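Local coordinates for protein nigritoxine (Vibrio nigripulchritudo, PDB 5M41) that acts as a bacterial toxin against crustaceans and insects and is built on a fold described as new, at residues T663-Q668 and L737-L742; S595-T600 and K703-S708. One frame throughout, in Å; residues are numbered along the deposited sequence.

Following the chain from its N terminus, 595-600 comes first, on an inner strand of the antiparallel sheet that runs from strand 560-562 to strand 713-715, and then 663-668, where a short strand leads into helix 667-676. The chain returns through helix 688-704 to 703-708, which meets 595-600 and closes interaction 2 over 102 intervening residues. Only then does 737-742 begin helix 739-751 and close interaction 1 against 663-668, with 68 residues between. The two loops therefore cross. Interaction 2 ties a helix end to the sheet, whereas interaction 1 joins the start of the C-terminal helix to a strand-helix junction. Their centres lie about 19 Å apart, and Leu667 CD2 packs on Leu599 CD1 at 3.9 Å.

Interaction 1 of 2, residues T663-Q668 and L737-L742; sequences TTYTLQ and LNLQGL
The Tyr665 ring takes the CD2 methyl of Leu739 over one face, 3.9 Å above the ring plane and displaced toward the rim, nearest CG. This is a CH-pi contact, the methyl standing 21° off the ring normal. Leu742 comes to the ring obliquely, its CB 3.5 Å from Tyr665 CE1. Beyond the ring, a water spans the contact, lying 2.7 Å from Tyr665 OH and donating to Leu742 O, so the phenol end is tied to the helix backbone through solvent. With Tyr665 CG anti to its own backbone N (chi1 -175°), the ring leans over the first turn of helix 739-751. That turn is opened by Asn738 as N-cap: OD1 accepts from Gly741 N at 2.8 Å, holding the amide N-H where no helical carbonyl precedes it. The other methyl of Leu739, CD1, reaches Thr663 CG2 at 3.6 Å, the two side chains crossing at about a right angle. Thr663 OG1 makes its bonds within the strand region, accepting from Tyr665 N in an ST turn and donating to Leu714 O of strand 713-715. Helix 719-731 lies against the same leucines, Thr719 touching Leu739 while Met726 and Leu730 touch Leu742.

Interaction 2 of 2, residues S595-T600 and K703-S708; sequences SNNHLT and KNMGAS
Asn597 and Leu599, on strand 594-601 of a six-stranded antiparallel sheet, between strands 583-589 and 649-652, receive Met705 from a Schellman motif that ends helix 688-704. In that motif Gly706, at positive phi, is the C-prime residue, and its N bonds to Lys703 O while Ala707 N reaches back to Ala702 O. The chain turns a corner at Asn596, whose carbonyl O accepts from His598 ND1 at 2.7 Å; the bond is nearly straight (173°) and lies in the imidazole plane, which should fix the rotation of that ring. Asn597 follows, with CG anti to its backbone N (chi1 -171°), a setting that carries the amide across to the helix end. There ND2 donates to Met705 O at 3.0 Å, meeting a lone pair in the carbonyl plane and staying close to the plane of its own amide. The same nitrogen also hydrogen-bonds Glu656 OE2, so two acceptors hold the amide, and at its other end Asn597 OD1 rests 3.6 Å from the methyl, Met705 CE. The CB of His598 points away from the helix end, and its ring meets that of His650; what it offers the contact is backbone, its carbonyl carbon C lying 3.6 Å from Met705 CE. The methionine chain is bent at chi3 (-73°), folding the methyl back over the strand between Asn597 and His598, and Leu599, next along the strand, sets its CB 3.6 Å from Met705 SD.

Interaction 1 of 2, residues T663-Q668 and L737-L742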
ATOM      1  N   THR A 663      24.441   8.952  39.739  1.00 51.45           N
ATOM      2  CA  THR A 663      25.396   9.364  38.729  1.00 49.79           C
ATOM      3  C   THR A 663      24.881  10.662  38.122  1.00 50.30           C
ATOM      4  O   THR A 663      23.829  11.159  38.511  1.00 51.93           O
ATOM      5  CB  THR A 663      25.519   8.335  37.601  1.00 50.39           C
ATOM      6  OG1 THR A 663      24.284   8.300  36.882  1.00 49.81           O
ATOM      7  CG2 THR A 663      25.882   6.938  38.141  1.00 48.40           C
ATOM      8  N   THR A 664      25.623  11.214  37.172  1.00 50.01           N
ATOM      9  CA  THR A 664      25.199  12.414  36.445  1.00 50.38           C
ATOM     10  C   THR A 664      24.536  12.023  35.109  1.00 49.26           C
ATOM     11  O   THR A 664      24.151  12.883  34.324  1.00 49.76           O
ATOM     12  CB  THR A 664      26.420  13.301  36.159  1.00 52.23           C
ATOM     13  OG1 THR A 664      27.374  12.521  35.423  1.00 52.04           O
ATOM     14  CG2 THR A 664      27.076  13.779  37.494  1.00 53.96           C
ATOM     15  N   TYR A 665      24.405  10.724  34.861  1.00 49.00           N
ATOM     16  CA  TYR A 665      23.709  10.209  33.674  1.00 49.73           C
ATOM     17  C   TYR A 665      22.207  10.300  33.875  1.00 48.28           C
ATOM     18  O   TYR A 665      21.687   9.874  34.909  1.00 50.81           O
ATOM     19  CB  TYR A 665      24.095   8.751  33.418  1.00 48.65           C
ATOM     20  CG  TYR A 665      23.532   8.163  32.148  1.00 45.75           C
ATOM     21  CD1 TYR A 665      24.156   8.411  30.919  1.00 47.34           C
ATOM     22  CD2 TYR A 665      22.415   7.308  32.168  1.00 44.74           C
ATOM     23  CE1 TYR A 665      23.671   7.869  29.743  1.00 43.28           C
ATOM     24  CE2 TYR A 665      21.920   6.748  30.982  1.00 43.87           C
ATOM     25  CZ  TYR A 665      22.562   7.045  29.775  1.00 43.61           C
ATOM     26  OH  TYR A 665      22.135   6.524  28.578  1.00 42.18           O
ATOM     27  N   THR A 666      21.510  10.862  32.895  1.00 47.52           N
ATOM     28  CA  THR A 666      20.084  11.141  33.068  1.00 47.36           C
ATOM     29  C   THR A 666      19.243  10.234  32.184  1.00 46.92           C
ATOM     30  O   THR A 666      19.739   9.704  31.184  1.00 45.94           O
ATOM     31  CB  THR A 666      19.750  12.594  32.694  1.00 48.32           C
ATOM     32  OG1 THR A 666      19.925  12.751  31.281  1.00 49.67           O
ATOM     33  CG2 THR A 666      20.664  13.590  33.456  1.00 49.29           C
ATOM     34  N   LEU A 667      17.967  10.076  32.548  1.00 45.60           N
ATOM     35  CA  LEU A 667      16.992   9.399  31.697  1.00 43.14           C
ATOM     36  C   LEU A 667      16.934  10.063  30.322  1.00 42.08           C
ATOM     37  O   LEU A 667      16.764   9.382  29.317  1.00 40.96           O
ATOM     38  CB  LEU A 667      15.592   9.405  32.336  1.00 40.82           C
ATOM     39  CG  LEU A 667      14.494   8.681  31.542  1.00 41.41           C
ATOM     40  CD1 LEU A 667      14.747   7.178  31.433  1.00 39.26           C
ATOM     41  CD2 LEU A 667      13.130   8.914  32.170  1.00 40.69           C
ATOM     42  N   GLN A 668      17.054  11.387  30.286  1.00 43.47           N
ATOM     43  CA  GLN A 668      17.133  12.101  29.007  1.00 46.60           C
ATOM     44  C   GLN A 668      18.293  11.618  28.110  1.00 45.18           C
ATOM     45  O   GLN A 668      18.095  11.405  26.909  1.00 44.40           O
ATOM     46  CB  GLN A 668      17.242  13.609  29.227  1.00 50.67           C
ATOM     47  CG  GLN A 668      16.821  14.389  27.994  1.00 58.17           C
ATOM     48  CD  GLN A 668      17.088  15.873  28.111  1.00 64.89           C
ATOM     49  OE1 GLN A 668      16.184  16.682  27.889  1.00 72.24           O
ATOM     50  NE2 GLN A 668      18.328  16.245  28.452  1.00 63.90           N
ATOM     51  N   LEU A 737      31.218   0.078  26.805  1.00 52.27           N
ATOM     52  CA  LEU A 737      30.753   1.459  26.941  1.00 50.28           C
ATOM     53  C   LEU A 737      30.766   1.890  28.399  1.00 50.85           C
ATOM     54  O   LEU A 737      30.627   1.061  29.291  1.00 52.96           O
ATOM     55  CB  LEU A 737      29.347   1.619  26.363  1.00 48.09           C
ATOM     56  CG  LEU A 737      29.103   1.335  24.874  1.00 50.20           C
ATOM     57  CD1 LEU A 737      27.616   1.494  24.561  1.00 46.61           C
ATOM     58  CD2 LEU A 737      29.942   2.272  24.008  1.00 49.94           C
ATOM     59  N   ASN A 738      30.935   3.185  28.639  1.00 50.33           N
ATOM     60  CA  ASN A 738      30.784   3.735  29.981  1.00 52.50           C
ATOM     61  C   ASN A 738      29.784   4.880  29.926  1.00 52.05           C
ATOM     62  O   ASN A 738      29.399   5.327  28.821  1.00 51.26           O
ATOM     63  CB  ASN A 738      32.139   4.137  30.633  1.00 53.88           C
ATOM     64  CG  ASN A 738      32.856   5.270  29.900  1.00 57.29           C
ATOM     65  OD1 ASN A 738      32.246   6.078  29.191  1.00 52.26           O
ATOM     66  ND2 ASN A 738      34.184   5.347  30.100  1.00 59.86           N
ATOM     67  N   LEU A 739      29.369   5.346  31.100  1.00 47.29           N
ATOM     68  CA  LEU A 739      28.299   6.331  31.212  1.00 48.41           C
ATOM     69  C   LEU A 739      28.653   7.659  30.566  1.00 49.47           C
ATOM     70  O   LEU A 739      27.806   8.291  29.932  1.00 49.58           O
ATOM     71  CB  LEU A 739      27.907   6.547  32.683  1.00 47.74           C
ATOM     72  CG  LEU A 739      27.149   5.423  33.401  1.00 47.33           C
ATOM     73  CD1 LEU A 739      26.918   5.853  34.847  1.00 47.62           C
ATOM     74  CD2 LEU A 739      25.822   5.064  32.734  1.00 45.78           C
ATOM     75  N   GLN A 740      29.906   8.082  30.718  1.00 49.10           N
ATOM     76  CA  GLN A 740      30.335   9.324  30.124  1.00 51.33           C
ATOM     77  C   GLN A 740      30.252   9.209  28.595  1.00 49.03           C
ATOM     78  O   GLN A 740      29.758  10.107  27.925  1.00 49.66           O
ATOM     79  CB  GLN A 740      31.767   9.687  30.583  1.00 56.30           C
ATOM     80  CG  GLN A 740      32.069  11.188  30.535  1.00 61.84           C
ATOM     81  CD  GLN A 740      31.064  12.028  31.331  1.00 67.26           C
ATOM     82  OE1 GLN A 740      31.069  12.030  32.564  1.00 72.44           O
ATOM     83  NE2 GLN A 740      30.185  12.732  30.619  1.00 70.10           N
ATOM     84  N   GLY A 741      30.740   8.097  28.048  1.00 50.13           N
ATOM     85  CA  GLY A 741      30.632   7.850  26.603  1.00 48.36           C
ATOM     86  C   GLY A 741      29.164   7.891  26.183  1.00 47.48           C
ATOM     87  O   GLY A 741      28.826   8.476  25.168  1.00 45.03           O
ATOM     88  N   LEU A 742      28.288   7.291  26.988  1.00 45.81           N
ATOM     89  CA  LEU A 742      26.853   7.319  26.700  1.00 44.93           C
ATOM     90  C   LEU A 742      26.284   8.739  26.771  1.00 45.24           C
ATOM     91  O   LEU A 742      25.484   9.119  25.915  1.00 44.58           O
ATOM     92  CB  LEU A 742      26.087   6.372  27.627  1.00 43.68           C
ATOM     93  CG  LEU A 742      26.326   4.896  27.302  1.00 45.44           C
ATOM     94  CD1 LEU A 742      25.670   4.044  28.381  1.00 45.87           C
ATOM     95  CD2 LEU A 742      25.802   4.523  25.919  1.00 44.21           C
TER
HETATM   96  O   HOH W   1      22.864   7.841  26.362  1.00 34.77           O

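Interaction 2 of 2, residues S595-T600 and K703-S708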
ATOM      1  N   SER A 595       7.820   7.785  49.941  1.00 64.55           N
ATOM      2  CA  SER A 595       9.275   7.810  49.960  1.00 62.37           C
ATOM      3  C   SER A 595       9.879   6.861  48.921  1.00 59.52           C
ATOM      4  O   SER A 595       9.198   6.005  48.370  1.00 56.95           O
ATOM      5  CB  SER A 595       9.810   7.506  51.374  1.00 64.92           C
ATOM      6  OG  SER A 595       9.657   6.135  51.694  1.00 62.97           O
ATOM      7  N   ASN A 596      11.173   7.023  48.668  1.00 59.70           N
ATOM      8  CA  ASN A 596      11.913   6.184  47.723  1.00 58.39           C
ATOM      9  C   ASN A 596      11.315   6.215  46.309  1.00 55.62           C
ATOM     10  O   ASN A 596      11.421   5.243  45.565  1.00 54.84           O
ATOM     11  CB  ASN A 596      12.026   4.743  48.256  1.00 58.83           C
ATOM     12  CG  ASN A 596      13.093   3.933  47.541  1.00 58.88           C
ATOM     13  OD1 ASN A 596      14.255   4.349  47.440  1.00 58.16           O
ATOM     14  ND2 ASN A 596      12.709   2.757  47.053  1.00 57.36           N
ATOM     15  N   ASN A 597      10.687   7.336  45.949  1.00 52.65           N
ATOM     16  CA  ASN A 597      10.129   7.503  44.616  1.00 52.73           C
ATOM     17  C   ASN A 597      11.222   7.340  43.566  1.00 51.08           C
ATOM     18  O   ASN A 597      12.268   7.986  43.660  1.00 49.61           O
ATOM     19  CB  ASN A 597       9.482   8.874  44.494  1.00 53.85           C
ATOM     20  CG  ASN A 597       8.687   9.044  43.209  1.00 55.47           C
ATOM     21  OD1 ASN A 597       8.387   8.075  42.493  1.00 52.41           O
ATOM     22  ND2 ASN A 597       8.320  10.296  42.918  1.00 55.62           N
ATOM     23  N   HIS A 598      11.015   6.445  42.602  1.00 49.75           N
ATOM     24  CA  HIS A 598      12.026   6.225  41.544  1.00 49.44           C
ATOM     25  C   HIS A 598      11.421   5.620  40.309  1.00 49.97           C
ATOM     26  O   HIS A 598      10.359   4.990  40.377  1.00 48.08           O
ATOM     27  CB  HIS A 598      13.173   5.344  42.043  1.00 50.52           C
ATOM     28  CG  HIS A 598      12.753   3.936  42.397  1.00 53.37           C
ATOM     29  ND1 HIS A 598      12.152   3.628  43.581  1.00 55.03           N
ATOM     30  CD2 HIS A 598      12.860   2.740  41.686  1.00 51.20           C
ATOM     31  CE1 HIS A 598      11.888   2.302  43.616  1.00 54.37           C
ATOM     32  NE2 HIS A 598      12.326   1.760  42.458  1.00 57.27           N
ATOM     33  N   LEU A 599      12.093   5.821  39.172  1.00 48.46           N
ATOM     34  CA  LEU A 599      11.684   5.244  37.884  1.00 47.55           C
ATOM     35  C   LEU A 599      12.493   3.977  37.647  1.00 46.26           C
ATOM     36  O   LEU A 599      13.705   3.940  37.917  1.00 49.00           O
ATOM     37  CB  LEU A 599      11.905   6.236  36.725  1.00 46.07           C
ATOM     38  CG  LEU A 599      11.367   5.799  35.344  1.00 46.10           C
ATOM     39  CD1 LEU A 599      10.795   6.987  34.591  1.00 43.72           C
ATOM     40  CD2 LEU A 599      12.425   5.061  34.510  1.00 43.82           C
ATOM     41  N   THR A 600      11.828   2.948  37.147  1.00 43.87           N
ATOM     42  CA  THR A 600      12.481   1.679  36.885  1.00 44.89           C
ATOM     43  C   THR A 600      12.396   1.329  35.420  1.00 44.72           C
ATOM     44  O   THR A 600      11.326   1.396  34.827  1.00 42.61           O
ATOM     45  CB  THR A 600      11.853   0.539  37.699  1.00 45.25           C
ATOM     46  OG1 THR A 600      12.190   0.741  39.070  1.00 46.84           O
ATOM     47  CG2 THR A 600      12.407  -0.829  37.261  1.00 44.20           C
ATOM     48  N   LYS A 703       7.018  11.901  33.865  1.00 50.22           N
ATOM     49  CA  LYS A 703       6.111  12.982  34.205  1.00 53.72           C
ATOM     50  C   LYS A 703       5.140  12.584  35.327  1.00 54.19           C
ATOM     51  O   LYS A 703       4.939  13.327  36.283  1.00 52.88           O
ATOM     52  CB  LYS A 703       5.329  13.409  32.965  1.00 54.03           C
ATOM     53  CG  LYS A 703       4.354  14.532  33.246  1.00 60.81           C
ATOM     54  CD  LYS A 703       3.642  15.015  31.997  1.00 64.00           C
ATOM     55  CE  LYS A 703       2.697  16.149  32.359  1.00 68.21           C
ATOM     56  NZ  LYS A 703       2.465  17.053  31.200  1.00 74.88           N
ATOM     57  N   ASN A 704       4.537  11.412  35.188  1.00 53.51           N
ATOM     58  CA  ASN A 704       3.547  10.941  36.147  1.00 53.73           C
ATOM     59  C   ASN A 704       4.087  10.768  37.581  1.00 54.67           C
ATOM     60  O   ASN A 704       3.331  10.901  38.530  1.00 58.95           O
ATOM     61  CB  ASN A 704       2.899   9.644  35.663  1.00 50.93           C
ATOM     62  CG  ASN A 704       1.615   9.336  36.405  1.00 54.69           C
ATOM     63  OD1 ASN A 704       0.688  10.155  36.421  1.00 55.60           O
ATOM     64  ND2 ASN A 704       1.557   8.171  37.046  1.00 53.23           N
ATOM     65  N   MET A 705       5.379  10.481  37.735  1.00 52.90           N
ATOM     66  CA  MET A 705       6.015  10.393  39.061  1.00 52.77           C
ATOM     67  C   MET A 705       6.449  11.775  39.578  1.00 54.13           C
ATOM     68  O   MET A 705       7.132  11.883  40.610  1.00 54.25           O
ATOM     69  CB  MET A 705       7.229   9.449  39.013  1.00 51.87           C
ATOM     70  CG  MET A 705       8.392   9.966  38.168  1.00 50.32           C
ATOM     71  SD  MET A 705       9.820   8.852  38.154  1.00 51.52           S
ATOM     72  CE  MET A 705      10.490   9.065  39.805  1.00 50.17           C
ATOM     73  N   GLY A 706       6.070  12.825  38.848  1.00 53.41           N
ATOM     74  CA  GLY A 706       6.348  14.205  39.260  1.00 53.90           C
ATOM     75  C   GLY A 706       7.745  14.649  38.870  1.00 54.59           C
ATOM     76  O   GLY A 706       8.279  15.592  39.435  1.00 55.06           O
ATOM     77  N   ALA A 707       8.368  13.955  37.918  1.00 51.05           N
ATOM     78  CA  ALA A 707       9.731  14.326  37.533  1.00 51.87           C
ATOM     79  C   ALA A 707       9.817  14.672  36.041  1.00 51.14           C
ATOM     80  O   ALA A 707       8.814  15.041  35.419  1.00 50.56           O
ATOM     81  CB  ALA A 707      10.717  13.218  37.922  1.00 49.90           C
ATOM     82  N   SER A 708      11.017  14.570  35.483  1.00 50.72           N
ATOM     83  CA  SER A 708      11.223  14.774  34.063  1.00 50.93           C
ATOM     84  C   SER A 708      12.480  14.032  33.698  1.00 50.07           C
ATOM     85  O   SER A 708      13.326  13.779  34.562  1.00 48.88           O
ATOM     86  CB  SER A 708      11.376  16.259  33.723  1.00 52.60           C
ATOM     87  OG  SER A 708      12.606  16.750  34.231  1.00 56.24           O
TER